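Local coordinates for protein nitroalkane oxidase (Podospora anserina, PDB 3MKH) that uses FAD and molecular oxygen to oxidise nitroalkanes to aldehydes or ketones, releasing nitrite and hydrogen peroxide, and works as a homotetramer, at residues Glu84-Ser87 with Ala93-Ile96; Gln31-His36 with Ser87-Ala92; Pro49-Ala54 with Phe97-Gly102. One frame throughout, in Å; residues are numbered along the deposited sequence.

Contact 1: Glu84-Ser87 with Ala93-Ile96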
loop_
_atom_site.group_PDB
_atom_site.type_symbol
_atom_site.label_atom_id
_atom_site.label_comp_id
_atom_site.label_asym_id
_atom_site.label_seq_id
_atom_site.Cartn_x
_atom_site.Cartn_y
_atom_site.Cartn_z
ATOM N N GLU A 84 1.379 -22.264 15.708
ATOM C CA GLU A 84 0.416 -23.337 15.606
ATOM C C GLU A 84 -0.862 -23.019 16.409
ATOM O O GLU A 84 -1.974 -23.180 15.905
ATOM C CB GLU A 84 1.042 -24.666 16.064
ATOM C CG GLU A 84 0.055 -25.848 16.064
ATOM C CD GLU A 84 -0.541 -26.140 14.680
ATOM O OE1 GLU A 84 0.072 -25.783 13.644
ATOM O OE2 GLU A 84 -1.627 -26.739 14.636
ATOM N N CYS A 85 -0.706 -22.571 17.654
ATOM C CA CYS A 85 -1.879 -22.293 18.489
ATOM C C CYS A 85 -2.761 -21.206 17.896
ATOM O O CYS A 85 -3.989 -21.348 17.861
ATOM C CB CYS A 85 -1.481 -21.934 19.921
ATOM S SG CYS A 85 -0.795 -23.322 20.810
ATOM N N TYR A 86 -2.143 -20.135 17.412
ATOM C CA TYR A 86 -2.892 -19.055 16.793
ATOM C C TYR A 86 -3.547 -19.424 15.468
ATOM O O TYR A 86 -4.560 -18.831 15.085
ATOM C CB TYR A 86 -2.049 -17.774 16.655
ATOM C CG TYR A 86 -2.462 -16.740 17.664
ATOM C CD1 TYR A 86 -2.353 -17.012 19.024
ATOM C CD2 TYR A 86 -3.006 -15.526 17.275
ATOM C CE1 TYR A 86 -2.748 -16.100 19.970
ATOM C CE2 TYR A 86 -3.421 -14.591 18.234
ATOM C CZ TYR A 86 -3.278 -14.897 19.575
ATOM O OH TYR A 86 -3.658 -14.010 20.552
ATOM N N SER A 87 -2.992 -20.403 14.768
ATOM C CA SER A 87 -3.611 -20.831 13.530
ATOM C C SER A 87 -4.890 -21.605 13.838
ATOM O O SER A 87 -5.702 -21.844 12.952
ATOM C CB SER A 87 -2.651 -21.701 12.704
ATOM O OG SER A 87 -2.589 -23.031 13.210
ATOM N N ALA A 93 -5.772 -19.563 23.399
ATOM C CA ALA A 93 -4.305 -19.527 23.405
ATOM C C ALA A 93 -3.770 -18.314 24.169
ATOM O O ALA A 93 -2.829 -18.430 24.959
ATOM C CB ALA A 93 -3.755 -19.533 21.982
ATOM N N LEU A 94 -4.357 -17.147 23.929
ATOM C CA LEU A 94 -3.802 -15.921 24.489
ATOM C C LEU A 94 -3.849 -15.934 26.021
ATOM O O LEU A 94 -2.936 -15.438 26.688
ATOM C CB LEU A 94 -4.531 -14.691 23.932
ATOM C CG LEU A 94 -3.916 -13.358 24.381
ATOM C CD1 LEU A 94 -2.433 -13.336 24.045
ATOM C CD2 LEU A 94 -4.635 -12.187 23.737
ATOM N N THR A 95 -4.909 -16.508 26.587
ATOM C CA THR A 95 -5.004 -16.590 28.049
ATOM C C THR A 95 -3.805 -17.344 28.621
ATOM O O THR A 95 -3.194 -16.917 29.609
ATOM C CB THR A 95 -6.325 -17.230 28.485
ATOM O OG1 THR A 95 -7.392 -16.352 28.115
ATOM C CG2 THR A 95 -6.370 -17.436 29.995
ATOM N N ILE A 96 -3.455 -18.448 27.972
ATOM C CA ILE A 96 -2.276 -19.204 28.352
ATOM C C ILE A 96 -0.996 -18.408 28.145
ATOM O O ILE A 96 -0.176 -18.306 29.050
ATOM C CB ILE A 96 -2.212 -20.541 27.599
ATOM C CG1 ILE A 96 -3.423 -21.390 27.964
ATOM C CG2 ILE A 96 -0.930 -21.284 27.932
ATOM C CD1 ILE A 96 -3.595 -22.632 27.106
#
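Tyr86 and Cys85, in the last turns of helix 75-88, pack against Ala93 and Leu94 in the first turns of helix 90-109. These are two consecutive helices joined by a tight link in the N-terminal helical domain of the acyl-CoA dehydrogenase fold, and the chain turns so sharply that the CA atoms of Cys85 and Ala93 lie 6.1 Å apart. The methyl of Ala93 points at the other helix and serves both of its neighbours. Cys85 meets it carbon to carbon, CB to CB at 3.9 Å; it is CB, not the sulfur, that makes the touch. The Tyr86 ring reaches the same methyl obliquely through its CD1-CE1 side, CE1 lying 4.1 Å from Ala93 CB. Its CB does not aim at helix 90-109, yet a chi1 of -105°, well away from a staggered value, swings the far end of the ring across to Leu94, and the two side chains run at a slant to one another. The phenol oxygen has its polar partner outside the two segments: it is hydrogen-bonded to NE2 of His235, while Met280 and Leu284 of helix 262-298 touch the Tyr86 side chain. Leu94 also contacts Met280 and the bound FAD, so the helix pair reaches the flavin nucleotide pocket through this one leucine. With CG of Leu94 anti to its own N (chi1 -175°), CB, CG and both methyls all lie within 3.9 Å of the tyrosine oxygen, and the nearest of them, Leu94 CB, stands 3.6 Å from Tyr86 OH.

Contact 2: Gln31-His36 with Ser87-Ala92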
loop_
_atom_site.group_PDB
_atom_site.type_symbol
_atom_site.label_atom_id
_atom_site.label_comp_id
_atom_site.label_asym_id
_atom_site.label_seq_id
_atom_site.Cartn_x
_atom_site.Cartn_y
_atom_site.Cartn_z
ATOM N N GLN A 31 -15.385 -24.683 21.642
ATOM C CA GLN A 31 -16.760 -25.197 21.601
ATOM C C GLN A 31 -17.450 -24.972 22.949
ATOM O O GLN A 31 -18.669 -24.792 23.028
ATOM C CB GLN A 31 -16.804 -26.670 21.189
ATOM C CG GLN A 31 -16.346 -26.920 19.745
ATOM C CD GLN A 31 -16.916 -25.911 18.741
ATOM O OE1 GLN A 31 -16.158 -25.192 18.069
ATOM N NE2 GLN A 31 -18.251 -25.857 18.626
ATOM N N THR A 32 -16.653 -24.951 24.005
ATOM C CA THR A 32 -17.165 -24.666 25.330
ATOM C C THR A 32 -17.590 -23.209 25.519
ATOM O O THR A 32 -18.737 -22.951 25.906
ATOM C CB THR A 32 -16.155 -25.082 26.397
ATOM O OG1 THR A 32 -16.060 -26.509 26.391
ATOM C CG2 THR A 32 -16.596 -24.605 27.780
ATOM N N TYR A 33 -16.703 -22.253 25.233
ATOM C CA TYR A 33 -17.054 -20.847 25.507
ATOM C C TYR A 33 -18.127 -20.265 24.569
ATOM O O TYR A 33 -18.869 -19.346 24.931
ATOM C CB TYR A 33 -15.811 -19.941 25.662
ATOM C CG TYR A 33 -15.013 -19.589 24.417
ATOM C CD1 TYR A 33 -15.559 -18.814 23.398
ATOM C CD2 TYR A 33 -13.666 -19.948 24.306
ATOM C CE1 TYR A 33 -14.796 -18.457 22.264
ATOM C CE2 TYR A 33 -12.909 -19.597 23.182
ATOM C CZ TYR A 33 -13.478 -18.853 22.174
ATOM O OH TYR A 33 -12.738 -18.502 21.061
ATOM N N LEU A 34 -18.224 -20.832 23.378
ATOM C CA LEU A 34 -19.255 -20.460 22.402
ATOM C C LEU A 34 -20.697 -20.666 22.922
ATOM O O LEU A 34 -21.655 -20.101 22.385
ATOM C CB LEU A 34 -19.045 -21.278 21.122
ATOM C CG LEU A 34 -18.582 -20.575 19.842
ATOM C CD1 LEU A 34 -17.900 -19.260 20.100
ATOM C CD2 LEU A 34 -17.723 -21.482 18.968
ATOM N N GLN A 35 -20.852 -21.463 23.970
ATOM C CA GLN A 35 -22.170 -21.643 24.590
ATOM C C GLN A 35 -22.638 -20.397 25.352
ATOM O O GLN A 35 -23.824 -20.249 25.675
ATOM C CB GLN A 35 -22.134 -22.842 25.533
ATOM C CG GLN A 35 -21.584 -24.106 24.876
ATOM C CD GLN A 35 -22.672 -25.015 24.334
ATOM O OE1 GLN A 35 -23.311 -24.714 23.316
ATOM N NE2 GLN A 35 -22.886 -26.143 25.012
ATOM N N HIS A 36 -21.706 -19.503 25.649
ATOM C CA HIS A 36 -22.047 -18.267 26.336
ATOM C C HIS A 36 -22.128 -17.130 25.332
ATOM O O HIS A 36 -21.559 -17.222 24.240
ATOM C CB HIS A 36 -21.017 -17.947 27.417
ATOM C CG HIS A 36 -20.949 -18.975 28.500
ATOM N ND1 HIS A 36 -22.008 -19.237 29.341
ATOM C CD2 HIS A 36 -19.953 -19.814 28.874
ATOM C CE1 HIS A 36 -21.667 -20.188 30.193
ATOM N NE2 HIS A 36 -20.425 -20.557 29.932
ATOM N N SER A 87 -2.992 -20.403 14.768
ATOM C CA SER A 87 -3.611 -20.831 13.530
ATOM C C SER A 87 -4.890 -21.605 13.838
ATOM O O SER A 87 -5.702 -21.844 12.952
ATOM C CB SER A 87 -2.651 -21.701 12.704
ATOM O OG SER A 87 -2.589 -23.031 13.210
ATOM N N VAL A 88 -5.061 -21.995 15.096
ATOM C CA VAL A 88 -6.176 -22.859 15.475
ATOM C C VAL A 88 -7.217 -22.184 16.366
ATOM O O VAL A 88 -8.397 -22.211 16.061
ATOM C CB VAL A 88 -5.690 -24.155 16.176
ATOM C CG1 VAL A 88 -6.875 -24.932 16.742
ATOM C CG2 VAL A 88 -4.890 -25.027 15.203
ATOM N N GLU A 89 -6.786 -21.593 17.475
ATOM C CA GLU A 89 -7.730 -20.956 18.401
ATOM C C GLU A 89 -7.018 -19.856 19.173
ATOM O O GLU A 89 -6.442 -20.091 20.244
ATOM C CB GLU A 89 -8.397 -22.002 19.327
ATOM C CG GLU A 89 -9.041 -21.460 20.620
ATOM C CD GLU A 89 -10.042 -20.357 20.379
ATOM O OE1 GLU A 89 -10.569 -20.249 19.249
ATOM O OE2 GLU A 89 -10.305 -19.585 21.325
ATOM N N PRO A 90 -7.023 -18.640 18.609
ATOM C CA PRO A 90 -6.281 -17.519 19.211
ATOM C C PRO A 90 -6.733 -17.149 20.627
ATOM O O PRO A 90 -5.885 -16.839 21.452
ATOM C CB PRO A 90 -6.577 -16.353 18.266
ATOM C CG PRO A 90 -6.880 -17.006 16.930
ATOM C CD PRO A 90 -7.537 -18.326 17.261
ATOM N N SER A 91 -8.037 -17.140 20.895
ATOM C CA SER A 91 -8.521 -16.589 22.160
ATOM C C SER A 91 -8.081 -17.419 23.375
ATOM O O SER A 91 -7.482 -16.888 24.318
ATOM C CB SER A 91 -10.045 -16.400 22.137
ATOM O OG SER A 91 -10.490 -15.808 23.349
ATOM N N ALA A 92 -8.363 -18.718 23.351
ATOM C CA ALA A 92 -7.964 -19.579 24.458
ATOM C C ALA A 92 -6.442 -19.648 24.543
ATOM O O ALA A 92 -5.878 -19.756 25.634
ATOM C CB ALA A 92 -8.560 -20.972 24.309
#
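The ring of Tyr33 presents its edge to the carboxylate of Glu89: OE2 lies near the ring plane, beside the hydroxyl end, and the ring and carboxylate planes are turned 54° apart. Tyr33 OH donates to Glu89 OE2 at 2.7 Å, and the same oxygen comes within 3.2 Å of Tyr33 CE2. The hydroxyl arrives on the syn side of OE2. Ala92 N takes the anti side of that oxygen, at 2.9 Å and with an N-H...O angle of 161°. Both donors stand out of the carboxylate plane, on opposite faces. Two donors therefore grip one oxygen, which should fix the rotation of the carboxylate. Glu89 is the N-cap of helix 90-109, and the bond from Ala92 N is its capping bond: the glutamate chain, bent at chi2, folds back over the first turn to accept a backbone N-H there. A negative charge at this end would suit the helix dipole. Tyr33 OH also brushes Ser91, whose CB is 3.6 Å away, obliquely to the ring; Ser91 OG itself is bonded to Ser237 OG. What sends the phenol across is a chi1 of 73°, which sets the ring between the backbone N and carbonyl carbon of Tyr33. Arg30 NH1 is hydrogen-bonded to the same hydroxyl. The contact ties the C-terminal end of helix 9-33, where the chain leaves through a type I turn from Tyr33 to His36, to the junction of helices 75-88 and 90-109, with Arg43 of helix 41-45 and the loop residues Thr236 and Ser237 packed against the tyrosine.

Contact 3: Pro49-Ala54 with Phe97-Gly102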
loop_
_atom_site.group_PDB
_atom_site.type_symbol
_atom_site.label_atom_id
_atom_site.label_comp_id
_atom_site.label_asym_id
_atom_site.label_seq_id
_atom_site.Cartn_x
_atom_site.Cartn_y
_atom_site.Cartn_z
ATOM N N PRO A 49 -11.257 -25.197 32.932
ATOM C CA PRO A 49 -10.902 -26.618 32.850
ATOM C C PRO A 49 -9.867 -26.925 31.760
ATOM O O PRO A 49 -8.954 -27.726 31.989
ATOM C CB PRO A 49 -12.244 -27.295 32.546
ATOM C CG PRO A 49 -13.257 -26.379 33.197
ATOM C CD PRO A 49 -12.718 -24.988 32.999
ATOM N N THR A 50 -9.980 -26.310 30.588
ATOM C CA THR A 50 -8.975 -26.604 29.572
ATOM C C THR A 50 -7.640 -25.937 29.864
ATOM O O THR A 50 -6.591 -26.464 29.501
ATOM C CB THR A 50 -9.441 -26.317 28.132
ATOM O OG1 THR A 50 -10.009 -25.021 28.068
ATOM C CG2 THR A 50 -10.494 -27.341 27.684
ATOM N N TYR A 51 -7.666 -24.788 30.526
ATOM C CA TYR A 51 -6.429 -24.194 31.008
ATOM C C TYR A 51 -5.745 -25.146 32.002
ATOM O O TYR A 51 -4.525 -25.353 31.947
ATOM C CB TYR A 51 -6.721 -22.830 31.648
ATOM C CG TYR A 51 -5.520 -22.044 32.133
ATOM C CD1 TYR A 51 -4.894 -22.360 33.337
ATOM C CD2 TYR A 51 -5.037 -20.965 31.414
ATOM C CE1 TYR A 51 -3.809 -21.636 33.795
ATOM C CE2 TYR A 51 -3.956 -20.220 31.874
ATOM C CZ TYR A 51 -3.347 -20.563 33.069
ATOM O OH TYR A 51 -2.279 -19.828 33.541
ATOM N N ALA A 52 -6.525 -25.736 32.909
ATOM C CA ALA A 52 -5.965 -26.696 33.862
ATOM C C ALA A 52 -5.354 -27.904 33.145
ATOM O O ALA A 52 -4.362 -28.480 33.606
ATOM C CB ALA A 52 -7.038 -27.162 34.861
ATOM N N ALA A 53 -5.952 -28.298 32.024
ATOM C CA ALA A 53 -5.425 -29.410 31.241
ATOM C C ALA A 53 -4.083 -29.046 30.616
ATOM O O ALA A 53 -3.191 -29.898 30.526
ATOM C CB ALA A 53 -6.430 -29.856 30.158
ATOM N N ALA A 54 -3.947 -27.792 30.172
ATOM C CA ALA A 54 -2.682 -27.297 29.614
ATOM C C ALA A 54 -1.615 -27.247 30.689
ATOM O O ALA A 54 -0.436 -27.540 30.445
ATOM C CB ALA A 54 -2.871 -25.903 28.996
ATOM N N PHE A 97 -0.810 -17.844 26.960
ATOM C CA PHE A 97 0.406 -17.075 26.690
ATOM C C PHE A 97 0.552 -15.865 27.613
ATOM O O PHE A 97 1.666 -15.461 27.963
ATOM C CB PHE A 97 0.454 -16.637 25.218
ATOM C CG PHE A 97 0.411 -17.784 24.249
ATOM C CD1 PHE A 97 0.908 -19.029 24.618
ATOM C CD2 PHE A 97 -0.118 -17.627 22.978
ATOM C CE1 PHE A 97 0.878 -20.099 23.738
ATOM C CE2 PHE A 97 -0.152 -18.683 22.090
ATOM C CZ PHE A 97 0.348 -19.928 22.467
ATOM N N ALA A 98 -0.576 -15.282 28.009
ATOM C CA ALA A 98 -0.552 -14.101 28.878
ATOM C C ALA A 98 0.039 -14.428 30.255
ATOM O O ALA A 98 0.692 -13.589 30.876
ATOM C CB ALA A 98 -1.965 -13.525 29.024
ATOM N N THR A 99 -0.178 -15.646 30.731
ATOM C CA THR A 99 0.439 -16.060 32.004
ATOM C C THR A 99 1.955 -16.105 31.789
ATOM O O THR A 99 2.723 -15.757 32.674
ATOM C CB THR A 99 -0.082 -17.429 32.476
ATOM O OG1 THR A 99 -1.400 -17.274 33.026
ATOM C CG2 THR A 99 0.838 -18.056 33.535
ATOM N N GLY A 100 2.377 -16.506 30.598
ATOM C CA GLY A 100 3.800 -16.525 30.286
ATOM C C GLY A 100 4.397 -15.128 30.297
ATOM O O GLY A 100 5.510 -14.916 30.778
ATOM N N LEU A 101 3.652 -14.159 29.782
ATOM C CA LEU A 101 4.099 -12.770 29.818
ATOM C C LEU A 101 4.202 -12.268 31.263
ATOM O O LEU A 101 5.149 -11.555 31.627
ATOM C CB LEU A 101 3.161 -11.874 28.990
ATOM C CG LEU A 101 3.507 -10.375 29.011
ATOM C CD1 LEU A 101 4.884 -10.088 28.435
ATOM C CD2 LEU A 101 2.436 -9.559 28.287
ATOM N N GLY A 102 3.231 -12.648 32.087
ATOM C CA GLY A 102 3.241 -12.269 33.490
ATOM C C GLY A 102 4.435 -12.837 34.248
ATOM O O GLY A 102 4.942 -12.212 35.177
#
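Within the N-terminal helical domain, Tyr51 and Thr99 make a polar bridge between helix 48-56 and helix 90-109. The oxygens Tyr51 OH and Thr99 OG1 stand 2.7 Å apart and are hydrogen-bonded, with OG1 at the edge of the tyrosine ring, close to its plane. The backbones are well separated here, the CA atoms of these two residues being 10.7 Å apart, and the length of the phenol spans the distance. Tyr51 reaches over because CG lies anti to its backbone N (chi1 -177°), an extended pose that carries the hydroxyl to Thr99 although CB is not aimed there. Thr99 comes with its branch point as well as its hydroxyl: CB is 3.4 Å from Tyr51 OH, and the methyl CG2 is 3.6 Å from the same oxygen. In this acyl-CoA dehydrogenase fold the helices pack beside a beta domain, and the bridge has partners there: Tyr51 OH is also hydrogen-bonded to Pro128 O, just ahead of strand 130-133, and Thr99 OG1 to OD1 of Asn173, next to the FAD-binding Thr172. Trp177 adds an edge-to-face ring contact with Tyr51. A leucine in place of Tyr51 would probably leave the Thr99 hydroxyl and the Pro128 carbonyl without this shared partner and open a gap beside Trp177. Two residues on, Leu101 touches the FAD, while Thr99 itself stays about 9 Å from the cofactor, measured from its side chain.

All three contacts lie in the N-terminal acyl-CoA dehydrogenase domain and share helix 90-109, which meets its partners in turn: contact 2 at its start, contact 1 over the next residues, contact 3 beyond. Contact 1 joins it to the helix just before it, 75-88; contacts 2 and 3 bring in the earlier helices 9-33 and 48-56, and their segments alternate along the chain. The centre of contact 1 is about 10 Å from each of the others, which are about 14 Å apart. Contacts 1 and 3 touch, with Ile96 CG1 3.8 Å from Tyr51 CD2. Helix 90-109 is thus contacted by three earlier helices, 9-33, 48-56 and 75-88, while Leu94 and Leu101 touch the FAD.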